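Local coordinates for protein Ral guanine nucleotide dissociation stimulator-like 2 (Mus musculus, PDB 4JGW) that probably acts as a guanine nucleotide exchange factor for small G proteins and is a putative effector of Ras or Rap, here as its REM and CDC25-homology domains, at residues A78-H83 with L122-A127; L219-S224 with S427-L432. All blocks are in the same frame, centred on the assembly; numbering follows the deposited sequence.

Interaction 1 of 2, residues A78-H83 with L122-A127; sequences ALLATH and LSTWLA
Leu80 and Trp125 make the apolar half of this contact. Methyl CD2 of Leu80 sits over one face of the indole, 3.6 Å from Trp125 CG, and forms a CH-pi contact with the five-membered ring, 25° off its normal. The other methyl, CD1, rests against the root of the same residue, 3.8 Å from both CA and CB of Trp125, and reaches Thr124 CG2 more distantly at the exposed margin. Helix 75-82 is thereby joined to helix 108-128 within the helical REM (RasGEF N-terminal) domain, where the segments meet with no hydrogen bond across. The aromatic pair is an offset edge-to-face stack: the indole turns its edge to the His83 imidazole, planes at 85°, centroids of the His83 ring and the Trp125 six-membered ring 5.1 Å apart. Polar bonds fix both rings. With CG between its backbone N and carbonyl carbon (chi1 78°), His83 folds back so that ND1 donates to Leu80 O at 2.9 Å, a bent bond with the acceptor in the imidazole plane but ND1 standing above the carbonyl plane, while NE2 is hydrogen-bonded to Thr89. Trp125 NE1 is bonded to Asp132, and helix 89-101 adds Leu92 against both rings.

Interaction 2 of 2, residues L219-S224 with S427-L432; sequences LNLIPS and SELLRL
Leu429 points from its helix toward the 219-224 segment and presents one methyl, CD2, to two residues at once. Leu221 meets it methyl to methyl, CD2 of Leu221 lying 4.2 Å from CD2 of Leu429. From the pyrrolidine, CB of Pro223 lies 4.4 Å from Leu429 CD2. One residue further along the helix, the CA-CB bond of Leu430 points neither at the loop nor away from it, but the CD2 branch swings back to lie 4.3 Å from Pro223 CG. The proline ring thus borders both leucines through neighbouring carbons, CB for Leu429 and CG for Leu430. Leu221 holds its CG anti to the backbone N (chi1 -179°), which, with its second torsion, carries the CD2 branch, not CD1, to Leu429. All these approaches are loose apolar contacts without a hydrogen bond between the segments; a little further along the helix, Gln433 bonds to the carbonyl of Leu221. Leu221 and Leu429 are buried, whereas Leu430 lies at the exposed border. Within the Ras-GEF catalytic region, the loop after helix 203-219, entering a 3-10 turn at Pro223, is laid against helix 416-436, with Val246 of helix 244-264 touching Leu221 and Phe394 of helix 392-404 packing on Leu429.

Interaction 1 closes within the REM region before interaction 2 opens in the Ras-GEF region, so the two come in series along the chain. Their centres are about 14 Å apart, interaction 2 near the middle of the molecule and interaction 1 further out. They adjoin directly: Ala81 O packs on Ser224 CB at 3.2 Å. Helix 416-436 is a second tie, because it supplies residues 427-432 to interaction 2 while its earlier turns, through Phe423 and Glu422, touch Ala78 and Thr82 of helix 75-82. This is consistent with both contacts lying near the interface of the REM and CDC25-homology parts, where helix 75-82 bears on the exchange-factor module.

Interaction 1 of 2, residues A78-H83 with L122-A127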
ATOM      1  N   ALA A  78       1.883   4.061  14.131  1.00 25.95           N
ATOM      2  CA  ALA A  78       2.268   5.087  13.160  1.00 26.22           C
ATOM      3  C   ALA A  78       3.781   5.245  13.056  1.00 26.50           C
ATOM      4  O   ALA A  78       4.319   5.302  11.951  1.00 26.56           O
ATOM      5  CB  ALA A  78       1.609   6.426  13.488  1.00 26.21           C
ATOM      6  N   LEU A  79       4.461   5.316  14.202  1.00 26.80           N
ATOM      7  CA  LEU A  79       5.919   5.460  14.222  1.00 27.15           C
ATOM      8  C   LEU A  79       6.579   4.232  13.598  1.00 27.25           C
ATOM      9  O   LEU A  79       7.459   4.365  12.746  1.00 27.22           O
ATOM     10  CB  LEU A  79       6.447   5.663  15.651  1.00 27.22           C
ATOM     11  CG  LEU A  79       7.690   6.536  15.930  1.00 27.74           C
ATOM     12  CD1 LEU A  79       8.251   6.231  17.311  1.00 27.84           C
ATOM     13  CD2 LEU A  79       8.805   6.422  14.891  1.00 27.66           C
ATOM     14  N   LEU A  80       6.140   3.047  14.021  1.00 27.22           N
ATOM     15  CA  LEU A  80       6.696   1.787  13.526  1.00 27.40           C
ATOM     16  C   LEU A  80       6.485   1.602  12.027  1.00 27.49           C
ATOM     17  O   LEU A  80       7.333   1.026  11.351  1.00 27.49           O
ATOM     18  CB  LEU A  80       6.125   0.588  14.297  1.00 27.27           C
ATOM     19  CG  LEU A  80       6.503   0.424  15.777  1.00 27.49           C
ATOM     20  CD1 LEU A  80       5.811  -0.794  16.374  1.00 26.85           C
ATOM     21  CD2 LEU A  80       8.019   0.340  15.988  1.00 26.81           C
ATOM     22  N   ALA A  81       5.359   2.098  11.517  1.00 27.81           N
ATOM     23  CA  ALA A  81       5.022   1.959  10.101  1.00 28.17           C
ATOM     24  C   ALA A  81       5.720   2.983   9.201  1.00 28.45           C
ATOM     25  O   ALA A  81       6.049   2.675   8.057  1.00 28.19           O
ATOM     26  CB  ALA A  81       3.515   2.023   9.902  1.00 28.11           C
ATOM     27  N   THR A  82       5.945   4.189   9.720  1.00 28.84           N
ATOM     28  CA  THR A  82       6.469   5.295   8.912  1.00 29.32           C
ATOM     29  C   THR A  82       7.949   5.633   9.146  1.00 29.88           C
ATOM     30  O   THR A  82       8.498   6.486   8.449  1.00 29.95           O
ATOM     31  CB  THR A  82       5.638   6.592   9.102  1.00 29.23           C
ATOM     32  OG1 THR A  82       5.737   7.039  10.462  1.00 28.77           O
ATOM     33  CG2 THR A  82       4.172   6.372   8.738  1.00 29.23           C
ATOM     34  N   HIS A  83       8.592   4.970  10.107  1.00 30.59           N
ATOM     35  CA  HIS A  83       9.939   5.364  10.551  1.00 31.45           C
ATOM     36  C   HIS A  83      11.009   5.405   9.454  1.00 32.19           C
ATOM     37  O   HIS A  83      11.922   6.230   9.507  1.00 32.46           O
ATOM     38  CB  HIS A  83      10.411   4.528  11.749  1.00 31.27           C
ATOM     39  CG  HIS A  83      10.885   3.154  11.391  1.00 31.35           C
ATOM     40  ND1 HIS A  83      10.023   2.098  11.181  1.00 31.30           N
ATOM     41  CD2 HIS A  83      12.134   2.657  11.227  1.00 31.15           C
ATOM     42  CE1 HIS A  83      10.721   1.014  10.893  1.00 31.46           C
ATOM     43  NE2 HIS A  83      12.004   1.326  10.915  1.00 31.19           N
ATOM     44  N   LEU A 122       8.674  -4.067  20.462  1.00 31.30           N
ATOM     45  CA  LEU A 122       9.518  -4.826  19.536  1.00 31.32           C
ATOM     46  C   LEU A 122       8.803  -6.053  18.975  1.00 31.40           C
ATOM     47  O   LEU A 122       9.016  -6.415  17.817  1.00 31.50           O
ATOM     48  CB  LEU A 122      10.848  -5.219  20.189  1.00 31.18           C
ATOM     49  CG  LEU A 122      11.854  -4.089  20.456  1.00 31.03           C
ATOM     50  CD1 LEU A 122      12.876  -4.507  21.505  1.00 30.25           C
ATOM     51  CD2 LEU A 122      12.544  -3.614  19.177  1.00 30.48           C
ATOM     52  N   SER A 123       7.953  -6.681  19.787  1.00 31.41           N
ATOM     53  CA  SER A 123       7.139  -7.806  19.322  1.00 31.57           C
ATOM     54  C   SER A 123       6.107  -7.353  18.291  1.00 31.37           C
ATOM     55  O   SER A 123       5.945  -7.995  17.250  1.00 31.36           O
ATOM     56  CB  SER A 123       6.469  -8.543  20.491  1.00 31.62           C
ATOM     57  OG  SER A 123       5.643  -7.675  21.250  1.00 32.87           O
ATOM     58  N   THR A 124       5.428  -6.243  18.577  1.00 31.24           N
ATOM     59  CA  THR A 124       4.481  -5.645  17.630  1.00 31.04           C
ATOM     60  C   THR A 124       5.182  -5.250  16.323  1.00 31.03           C
ATOM     61  O   THR A 124       4.686  -5.550  15.239  1.00 30.91           O
ATOM     62  CB  THR A 124       3.742  -4.430  18.249  1.00 30.98           C
ATOM     63  OG1 THR A 124       3.012  -4.855  19.405  1.00 31.02           O
ATOM     64  CG2 THR A 124       2.768  -3.810  17.252  1.00 30.49           C
ATOM     65  N   TRP A 125       6.340  -4.600  16.446  1.00 31.15           N
ATOM     66  CA  TRP A 125       7.167  -4.197  15.301  1.00 31.36           C
ATOM     67  C   TRP A 125       7.546  -5.390  14.423  1.00 31.73           C
ATOM     68  O   TRP A 125       7.394  -5.342  13.200  1.00 31.74           O
ATOM     69  CB  TRP A 125       8.424  -3.466  15.797  1.00 31.28           C
ATOM     70  CG  TRP A 125       9.287  -2.813  14.737  1.00 30.77           C
ATOM     71  CD1 TRP A 125       9.035  -2.727  13.396  1.00 30.71           C
ATOM     72  CD2 TRP A 125      10.521  -2.114  14.956  1.00 30.50           C
ATOM     73  NE1 TRP A 125      10.049  -2.046  12.763  1.00 30.75           N
ATOM     74  CE2 TRP A 125      10.972  -1.656  13.698  1.00 30.52           C
ATOM     75  CE3 TRP A 125      11.297  -1.844  16.091  1.00 30.36           C
ATOM     76  CZ2 TRP A 125      12.162  -0.938  13.544  1.00 30.41           C
ATOM     77  CZ3 TRP A 125      12.484  -1.132  15.937  1.00 30.42           C
ATOM     78  CH2 TRP A 125      12.903  -0.687  14.670  1.00 30.08           C
ATOM     79  N   LEU A 126       8.027  -6.456  15.059  1.00 32.12           N
ATOM     80  CA  LEU A 126       8.445  -7.664  14.355  1.00 32.52           C
ATOM     81  C   LEU A 126       7.265  -8.379  13.699  1.00 32.78           C
ATOM     82  O   LEU A 126       7.372  -8.849  12.562  1.00 32.74           O
ATOM     83  CB  LEU A 126       9.191  -8.604  15.308  1.00 32.54           C
ATOM     84  CG  LEU A 126       9.713  -9.949  14.790  1.00 32.74           C
ATOM     85  CD1 LEU A 126      10.708  -9.773  13.645  1.00 32.52           C
ATOM     86  CD2 LEU A 126      10.343 -10.719  15.935  1.00 32.67           C
ATOM     87  N   ALA A 127       6.144  -8.447  14.415  1.00 33.06           N
ATOM     88  CA  ALA A 127       4.928  -9.072  13.899  1.00 33.34           C
ATOM     89  C   ALA A 127       4.331  -8.277  12.736  1.00 33.59           C
ATOM     90  O   ALA A 127       3.926  -8.860  11.726  1.00 33.60           O
ATOM     91  CB  ALA A 127       3.905  -9.257  15.013  1.00 33.17           C
TER

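Interaction 2 of 2, residues L219-S224 with S427-L432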
ATOM      1  N   LEU A 219      -1.188  -8.412  -1.625  1.00 32.61           N
ATOM      2  CA  LEU A 219      -0.959  -9.008  -0.306  1.00 32.80           C
ATOM      3  C   LEU A 219       0.507  -8.949   0.112  1.00 32.88           C
ATOM      4  O   LEU A 219       0.811  -8.856   1.305  1.00 33.05           O
ATOM      5  CB  LEU A 219      -1.458 -10.456  -0.256  1.00 32.71           C
ATOM      6  CG  LEU A 219      -2.970 -10.671  -0.185  1.00 32.76           C
ATOM      7  CD1 LEU A 219      -3.304 -12.161  -0.149  1.00 32.99           C
ATOM      8  CD2 LEU A 219      -3.554  -9.962   1.026  1.00 32.26           C
ATOM      9  N   ASN A 220       1.405  -9.006  -0.870  1.00 32.89           N
ATOM     10  CA  ASN A 220       2.844  -8.901  -0.622  1.00 32.85           C
ATOM     11  C   ASN A 220       3.329  -7.449  -0.533  1.00 32.74           C
ATOM     12  O   ASN A 220       4.514  -7.195  -0.303  1.00 32.81           O
ATOM     13  CB  ASN A 220       3.632  -9.664  -1.694  1.00 32.93           C
ATOM     14  CG  ASN A 220       3.501 -11.175  -1.561  1.00 33.39           C
ATOM     15  OD1 ASN A 220       3.619 -11.731  -0.470  1.00 34.38           O
ATOM     16  ND2 ASN A 220       3.271 -11.849  -2.684  1.00 34.00           N
ATOM     17  N   LEU A 221       2.410  -6.504  -0.716  1.00 32.65           N
ATOM     18  CA  LEU A 221       2.736  -5.082  -0.653  1.00 32.51           C
ATOM     19  C   LEU A 221       3.099  -4.649   0.766  1.00 32.49           C
ATOM     20  O   LEU A 221       2.355  -4.899   1.716  1.00 32.22           O
ATOM     21  CB  LEU A 221       1.576  -4.230  -1.181  1.00 32.43           C
ATOM     22  CG  LEU A 221       1.759  -2.706  -1.208  1.00 32.49           C
ATOM     23  CD1 LEU A 221       2.655  -2.274  -2.365  1.00 32.46           C
ATOM     24  CD2 LEU A 221       0.420  -2.008  -1.296  1.00 32.21           C
ATOM     25  N   ILE A 222       4.259  -4.014   0.889  1.00 32.67           N
ATOM     26  CA  ILE A 222       4.661  -3.365   2.128  1.00 32.92           C
ATOM     27  C   ILE A 222       4.189  -1.909   2.045  1.00 33.03           C
ATOM     28  O   ILE A 222       4.745  -1.124   1.278  1.00 33.02           O
ATOM     29  CB  ILE A 222       6.187  -3.470   2.355  1.00 32.95           C
ATOM     30  CG1 ILE A 222       6.620  -4.945   2.338  1.00 33.13           C
ATOM     31  CG2 ILE A 222       6.581  -2.796   3.674  1.00 32.90           C
ATOM     32  CD1 ILE A 222       8.121  -5.168   2.256  1.00 33.69           C
ATOM     33  N   PRO A 223       3.139  -1.559   2.817  1.00 33.17           N
ATOM     34  CA  PRO A 223       2.482  -0.249   2.721  1.00 33.33           C
ATOM     35  C   PRO A 223       3.414   0.948   2.911  1.00 33.51           C
ATOM     36  O   PRO A 223       3.206   1.980   2.276  1.00 33.61           O
ATOM     37  CB  PRO A 223       1.432  -0.300   3.836  1.00 33.33           C
ATOM     38  CG  PRO A 223       1.144  -1.757   4.005  1.00 33.30           C
ATOM     39  CD  PRO A 223       2.474  -2.425   3.810  1.00 33.14           C
ATOM     40  N   SER A 224       4.433   0.807   3.758  1.00 33.71           N
ATOM     41  CA  SER A 224       5.399   1.884   3.997  1.00 33.92           C
ATOM     42  C   SER A 224       6.201   2.259   2.746  1.00 34.12           C
ATOM     43  O   SER A 224       6.673   3.391   2.620  1.00 34.00           O
ATOM     44  CB  SER A 224       6.350   1.519   5.136  1.00 33.89           C
ATOM     45  OG  SER A 224       7.135   0.386   4.814  1.00 34.10           O
ATOM     46  N   SER A 427      -3.342   2.522   6.956  1.00 28.37           N
ATOM     47  CA  SER A 427      -4.312   1.650   7.623  1.00 28.96           C
ATOM     48  C   SER A 427      -5.471   1.272   6.697  1.00 29.29           C
ATOM     49  O   SER A 427      -6.039   0.188   6.827  1.00 29.25           O
ATOM     50  CB  SER A 427      -4.828   2.277   8.924  1.00 28.76           C
ATOM     51  OG  SER A 427      -5.614   3.430   8.674  1.00 29.04           O
ATOM     52  N   GLU A 428      -5.811   2.169   5.771  1.00 29.90           N
ATOM     53  CA  GLU A 428      -6.785   1.877   4.715  1.00 30.63           C
ATOM     54  C   GLU A 428      -6.280   0.741   3.832  1.00 30.71           C
ATOM     55  O   GLU A 428      -7.036  -0.160   3.468  1.00 30.82           O
ATOM     56  CB  GLU A 428      -7.045   3.111   3.848  1.00 30.88           C
ATOM     57  CG  GLU A 428      -7.778   4.252   4.538  1.00 32.55           C
ATOM     58  CD  GLU A 428      -7.833   5.514   3.683  1.00 34.96           C
ATOM     59  OE1 GLU A 428      -7.967   5.399   2.442  1.00 35.64           O
ATOM     60  OE2 GLU A 428      -7.743   6.623   4.254  1.00 36.01           O
ATOM     61  N   LEU A 429      -4.993   0.794   3.500  1.00 30.89           N
ATOM     62  CA  LEU A 429      -4.338  -0.226   2.692  1.00 31.22           C
ATOM     63  C   LEU A 429      -4.305  -1.562   3.444  1.00 31.45           C
ATOM     64  O   LEU A 429      -4.539  -2.619   2.853  1.00 31.26           O
ATOM     65  CB  LEU A 429      -2.924   0.242   2.329  1.00 31.17           C
ATOM     66  CG  LEU A 429      -2.407   0.266   0.880  1.00 31.63           C
ATOM     67  CD1 LEU A 429      -3.482   0.592  -0.157  1.00 30.99           C
ATOM     68  CD2 LEU A 429      -1.252   1.258   0.767  1.00 30.91           C
ATOM     69  N   LEU A 430      -4.035  -1.501   4.750  1.00 31.78           N
ATOM     70  CA  LEU A 430      -4.046  -2.685   5.616  1.00 32.31           C
ATOM     71  C   LEU A 430      -5.420  -3.353   5.685  1.00 32.60           C
ATOM     72  O   LEU A 430      -5.516  -4.578   5.653  1.00 32.59           O
ATOM     73  CB  LEU A 430      -3.573  -2.340   7.032  1.00 32.21           C
ATOM     74  CG  LEU A 430      -2.085  -2.094   7.288  1.00 32.50           C
ATOM     75  CD1 LEU A 430      -1.894  -1.451   8.651  1.00 32.34           C
ATOM     76  CD2 LEU A 430      -1.280  -3.388   7.188  1.00 32.75           C
ATOM     77  N   ARG A 431      -6.475  -2.546   5.774  1.00 33.09           N
ATOM     78  CA  ARG A 431      -7.839  -3.076   5.818  1.00 33.71           C
ATOM     79  C   ARG A 431      -8.282  -3.629   4.459  1.00 33.72           C
ATOM     80  O   ARG A 431      -9.124  -4.520   4.394  1.00 33.77           O
ATOM     81  CB  ARG A 431      -8.831  -2.024   6.338  1.00 33.76           C
ATOM     82  CG  ARG A 431      -9.542  -1.233   5.258  1.00 35.42           C
ATOM     83  CD  ARG A 431     -10.641  -0.345   5.818  1.00 38.25           C
ATOM     84  NE  ARG A 431     -11.710  -0.138   4.841  1.00 39.70           N
ATOM     85  CZ  ARG A 431     -11.679   0.752   3.849  1.00 40.96           C
ATOM     86  NH1 ARG A 431     -10.626   1.545   3.676  1.00 41.16           N
ATOM     87  NH2 ARG A 431     -12.711   0.846   3.023  1.00 41.20           N
ATOM     88  N   LEU A 432      -7.718  -3.095   3.377  1.00 33.81           N
ATOM     89  CA  LEU A 432      -8.004  -3.613   2.043  1.00 33.95           C
ATOM     90  C   LEU A 432      -7.253  -4.921   1.801  1.00 34.17           C
ATOM     91  O   LEU A 432      -7.707  -5.768   1.031  1.00 34.21           O
ATOM     92  CB  LEU A 432      -7.680  -2.577   0.960  1.00 33.74           C
ATOM     93  CG  LEU A 432      -8.646  -1.390   0.840  1.00 33.57           C
ATOM     94  CD1 LEU A 432      -8.014  -0.271   0.037  1.00 33.08           C
ATOM     95  CD2 LEU A 432      -9.991  -1.796   0.238  1.00 32.93           C
TER